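Local coordinates for protein putative citrate lyase (Ralstonia eutropha, PDB 3QQW) that probably acts as a magnesium-dependent (S)-citramalyl-CoA lyase of the HpcH/HpaI aldolase/citrate lyase family, at residues 75-89 / 104-118. Sequence-based numbering, arbitrary orientation.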
# COMPACT_ATOMS: atom_id res chain seq x y z
N ILE C 75 -22.29 33.49 -1.61
CA ILE C 75 -21.01 33.51 -0.90
C ILE C 75 -20.61 34.99 -0.58
O ILE C 75 -20.11 35.26 0.50
CB ILE C 75 -19.91 32.71 -1.68
CG1 ILE C 75 -20.23 31.19 -1.66
CG2 ILE C 75 -18.51 32.96 -1.12
CD1 ILE C 75 -19.26 30.28 -2.45
N ALA C 76 -20.85 35.91 -1.51
CA ALA C 76 -20.54 37.33 -1.34
C ALA C 76 -21.49 38.04 -0.38
O ALA C 76 -21.11 39.06 0.19
CB ALA C 76 -20.59 38.04 -2.69
N SER C 77 -22.71 37.52 -0.22
CA SER C 77 -23.78 38.16 0.55
C SER C 77 -23.51 38.24 2.04
O SER C 77 -22.69 37.49 2.57
CB SER C 77 -25.12 37.47 0.31
OG SER C 77 -25.17 36.23 0.98
N ASP C 78 -24.24 39.14 2.71
CA ASP C 78 -24.25 39.40 4.15
C ASP C 78 -24.75 38.16 4.92
O ASP C 78 -24.42 38.00 6.11
CB ASP C 78 -25.13 40.62 4.45
CG ASP C 78 -24.56 41.92 3.89
OD1 ASP C 78 -23.32 42.03 3.79
OD2 ASP C 78 -25.36 42.84 3.57
N ARG C 79 -25.53 37.30 4.23
CA ARG C 79 -26.06 36.03 4.75
C ARG C 79 -24.90 35.11 5.11
O ARG C 79 -25.01 34.32 6.05
CB ARG C 79 -26.95 35.37 3.68
CG ARG C 79 -27.69 34.12 4.13
CD ARG C 79 -29.16 34.41 4.17
NE ARG C 79 -29.94 33.27 4.65
CZ ARG C 79 -30.90 32.70 3.95
NH1 ARG C 79 -31.17 33.12 2.72
NH2 ARG C 79 -31.60 31.71 4.47
N ASN C 80 -23.78 35.22 4.37
CA ASN C 80 -22.57 34.45 4.61
C ASN C 80 -21.81 35.21 5.69
O ASN C 80 -20.95 36.04 5.39
CB ASN C 80 -21.77 34.23 3.31
CG ASN C 80 -20.44 33.56 3.51
OD1 ASN C 80 -20.16 33.04 4.59
ND2 ASN C 80 -19.56 33.63 2.51
N VAL C 81 -22.15 34.93 6.94
CA VAL C 81 -21.60 35.61 8.11
C VAL C 81 -20.17 35.16 8.44
O VAL C 81 -19.31 35.99 8.67
CB VAL C 81 -22.55 35.43 9.33
CG1 VAL C 81 -21.94 36.03 10.59
CG2 VAL C 81 -23.92 36.05 9.05
N HIS C 82 -19.93 33.86 8.50
CA HIS C 82 -18.64 33.33 8.94
C HIS C 82 -17.59 33.19 7.85
O HIS C 82 -16.43 32.95 8.19
CB HIS C 82 -18.84 31.99 9.68
CG HIS C 82 -19.53 32.19 11.00
ND1 HIS C 82 -18.89 32.80 12.06
CD2 HIS C 82 -20.80 31.90 11.36
CE1 HIS C 82 -19.78 32.84 13.04
NE2 HIS C 82 -20.94 32.33 12.66
N GLY C 83 -17.96 33.38 6.58
CA GLY C 83 -17.03 33.30 5.46
C GLY C 83 -16.45 31.91 5.30
O GLY C 83 -15.32 31.77 4.85
N ARG C 84 -17.24 30.90 5.67
CA ARG C 84 -16.84 29.48 5.68
C ARG C 84 -17.68 28.71 4.70
O ARG C 84 -18.13 27.58 4.96
CB ARG C 84 -16.93 28.89 7.12
CG ARG C 84 -15.75 29.32 8.05
CD ARG C 84 -14.34 29.30 7.44
NE ARG C 84 -14.01 28.03 6.77
CZ ARG C 84 -13.02 27.87 5.88
NH1 ARG C 84 -12.26 28.90 5.54
NH2 ARG C 84 -12.81 26.69 5.31
N ALA C 85 -17.85 29.33 3.54
CA ALA C 85 -18.61 28.83 2.42
C ALA C 85 -17.70 28.75 1.18
O ALA C 85 -17.16 29.76 0.73
CB ALA C 85 -19.79 29.75 2.16
N GLY C 86 -17.47 27.52 0.72
CA GLY C 86 -16.68 27.22 -0.47
C GLY C 86 -17.60 26.75 -1.58
O GLY C 86 -18.82 26.71 -1.41
N ALA C 87 -17.03 26.37 -2.72
CA ALA C 87 -17.84 25.90 -3.84
C ALA C 87 -17.22 24.71 -4.53
O ALA C 87 -16.01 24.67 -4.71
CB ALA C 87 -18.05 27.02 -4.85
N ARG C 88 -18.04 23.76 -4.95
CA ARG C 88 -17.56 22.65 -5.75
C ARG C 88 -17.89 22.99 -7.18
O ARG C 88 -19.05 23.12 -7.52
CB ARG C 88 -18.13 21.26 -5.34
CG ARG C 88 -17.75 20.21 -6.38
CD ARG C 88 -17.89 18.76 -6.03
NE ARG C 88 -19.23 18.38 -5.62
CZ ARG C 88 -19.57 17.17 -5.16
NH1 ARG C 88 -18.66 16.20 -5.10
NH2 ARG C 88 -20.82 16.92 -4.77
N ILE C 89 -16.86 23.16 -8.01
CA ILE C 89 -16.99 23.44 -9.43
C ILE C 89 -17.13 22.11 -10.16
O ILE C 89 -17.01 21.07 -9.54
CB ILE C 89 -15.75 24.28 -9.89
CG1 ILE C 89 -14.42 23.44 -9.78
CG2 ILE C 89 -15.67 25.61 -9.06
CD1 ILE C 89 -13.18 24.02 -10.45
N ILE C 104 -17.42 32.40 -9.87
CA ILE C 104 -17.34 32.30 -8.42
C ILE C 104 -16.17 33.13 -7.85
O ILE C 104 -16.39 33.89 -6.92
CB ILE C 104 -17.35 30.83 -7.93
CG1 ILE C 104 -18.68 30.16 -8.34
CG2 ILE C 104 -17.16 30.75 -6.39
CD1 ILE C 104 -18.68 28.64 -8.34
N VAL C 105 -14.98 33.04 -8.41
CA VAL C 105 -13.85 33.79 -7.86
C VAL C 105 -14.08 35.29 -8.02
O VAL C 105 -13.96 36.01 -7.02
CB VAL C 105 -12.47 33.33 -8.42
CG1 VAL C 105 -11.36 34.26 -7.92
CG2 VAL C 105 -12.17 31.88 -8.01
N ASN C 106 -14.50 35.75 -9.22
CA ASN C 106 -14.74 37.18 -9.43
C ASN C 106 -15.95 37.69 -8.67
O ASN C 106 -15.99 38.88 -8.32
CB ASN C 106 -14.86 37.50 -10.91
CG ASN C 106 -13.56 37.32 -11.66
OD1 ASN C 106 -12.53 37.87 -11.29
ND2 ASN C 106 -13.59 36.53 -12.72
N GLY C 107 -16.86 36.78 -8.34
CA GLY C 107 -18.11 37.13 -7.69
C GLY C 107 -18.18 37.03 -6.19
O GLY C 107 -19.00 37.72 -5.58
N ALA C 108 -17.35 36.18 -5.57
CA ALA C 108 -17.44 35.91 -4.13
C ALA C 108 -17.13 37.09 -3.20
O ALA C 108 -17.17 36.89 -1.98
CB ALA C 108 -16.53 34.75 -3.78
N GLY C 109 -16.82 38.27 -3.74
CA GLY C 109 -16.47 39.45 -2.96
C GLY C 109 -15.34 39.22 -1.97
O GLY C 109 -15.32 39.85 -0.89
N GLY C 110 -14.41 38.31 -2.31
CA GLY C 110 -13.26 37.94 -1.50
C GLY C 110 -13.57 37.06 -0.29
O GLY C 110 -12.72 36.84 0.57
N ARG C 111 -14.80 36.54 -0.22
CA ARG C 111 -15.25 35.73 0.90
C ARG C 111 -15.12 34.22 0.63
O ARG C 111 -15.27 33.44 1.57
CB ARG C 111 -16.68 36.10 1.30
CG ARG C 111 -16.81 37.56 1.80
CD ARG C 111 -18.19 37.91 2.37
NE ARG C 111 -18.57 37.31 3.64
CZ ARG C 111 -17.76 36.99 4.66
NH1 ARG C 111 -16.44 37.16 4.56
NH2 ARG C 111 -18.26 36.48 5.78
N LEU C 112 -14.77 33.81 -0.61
CA LEU C 112 -14.63 32.40 -1.00
C LEU C 112 -13.62 31.68 -0.12
O LEU C 112 -12.46 32.08 -0.05
CB LEU C 112 -14.25 32.30 -2.47
CG LEU C 112 -14.23 30.89 -3.12
CD1 LEU C 112 -15.60 30.21 -3.08
CD2 LEU C 112 -13.74 30.99 -4.53
N ALA C 113 -14.09 30.65 0.62
CA ALA C 113 -13.26 29.92 1.57
C ALA C 113 -12.33 28.91 0.86
O ALA C 113 -11.19 28.73 1.30
CB ALA C 113 -14.13 29.19 2.58
N TYR C 114 -12.83 28.26 -0.20
CA TYR C 114 -12.12 27.23 -0.96
C TYR C 114 -12.88 26.85 -2.22
O TYR C 114 -14.08 27.14 -2.35
CB TYR C 114 -11.87 25.95 -0.11
CG TYR C 114 -13.12 25.39 0.49
CD1 TYR C 114 -13.92 24.48 -0.21
CD2 TYR C 114 -13.53 25.75 1.78
CE1 TYR C 114 -15.10 23.97 0.34
CE2 TYR C 114 -14.71 25.27 2.33
CZ TYR C 114 -15.49 24.38 1.61
OH TYR C 114 -16.64 23.87 2.17
N ILE C 115 -12.19 26.12 -3.11
CA ILE C 115 -12.79 25.53 -4.30
C ILE C 115 -12.54 24.03 -4.21
O ILE C 115 -11.41 23.60 -3.97
CB ILE C 115 -12.27 26.16 -5.63
CG1 ILE C 115 -12.90 27.54 -5.83
CG2 ILE C 115 -12.56 25.25 -6.83
CD1 ILE C 115 -12.17 28.36 -6.78
N THR C 116 -13.61 23.26 -4.36
CA THR C 116 -13.58 21.81 -4.37
C THR C 116 -13.54 21.39 -5.84
O THR C 116 -14.40 21.79 -6.64
CB THR C 116 -14.73 21.25 -3.58
OG1 THR C 116 -14.58 21.68 -2.23
CG2 THR C 116 -14.77 19.73 -3.62
N VAL C 117 -12.49 20.64 -6.20
CA VAL C 117 -12.25 20.16 -7.57
C VAL C 117 -12.57 18.66 -7.61
O VAL C 117 -11.90 17.84 -6.96
CB VAL C 117 -10.79 20.46 -8.01
CG1 VAL C 117 -10.52 19.98 -9.43
CG2 VAL C 117 -10.46 21.93 -7.86
N PRO C 118 -13.56 18.27 -8.43
CA PRO C 118 -13.95 16.86 -8.45
C PRO C 118 -13.42 16.07 -9.65
O PRO C 118 -13.04 16.64 -10.67
CB PRO C 118 -15.48 16.95 -8.56
CG PRO C 118 -15.69 18.16 -9.40
CD PRO C 118 -14.50 19.09 -9.21
O HOH W 1 -17.28 31.99 2.19
O HOH W 2 -10.49 27.54 3.50
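Arg111 reaches side-on into the 77-83 loop and spends two nitrogens on one backbone oxygen: NE and NH2 both donate to Asn80 O, NH2 at 2.8 Å, with that oxygen in the guanidinium plane. The bend at chi3 (69°) turns the flat group so that one face lies over Gly83 CA, where lack of a side chain gives it room. The Asn80 amide turns back to the helix end, ND2 donating to Ile75 O at 2.6 Å and to a water that also bonds Ala85 O and Arg111 O.

Further along, strands 85-88 and 115-117 pair in parallel, Thr116 N meeting Ala87 O at 2.8 Å and Ile89 N meeting Thr116 O. Gly86 makes a CH-pi contact, its CA 3.7 Å from the Tyr114 ring centroid over the face; a side chain there would run into the ring. Tyr114 OH bonds Thr52. On the helix side, Ala87 CB is small enough to admit Ile104 CD1 at 3.9 Å, while Ile89 CG2 packs on Ile115 CG2.

These strands, with helix 97-107 between them, form a beta-alpha-beta unit of the TIM barrel. Arg88 crosses over Thr116 and Pro118; its NH2 salt bridge to Asp54 steadies the guanidinium, consistent with its predicted role in binding substrate.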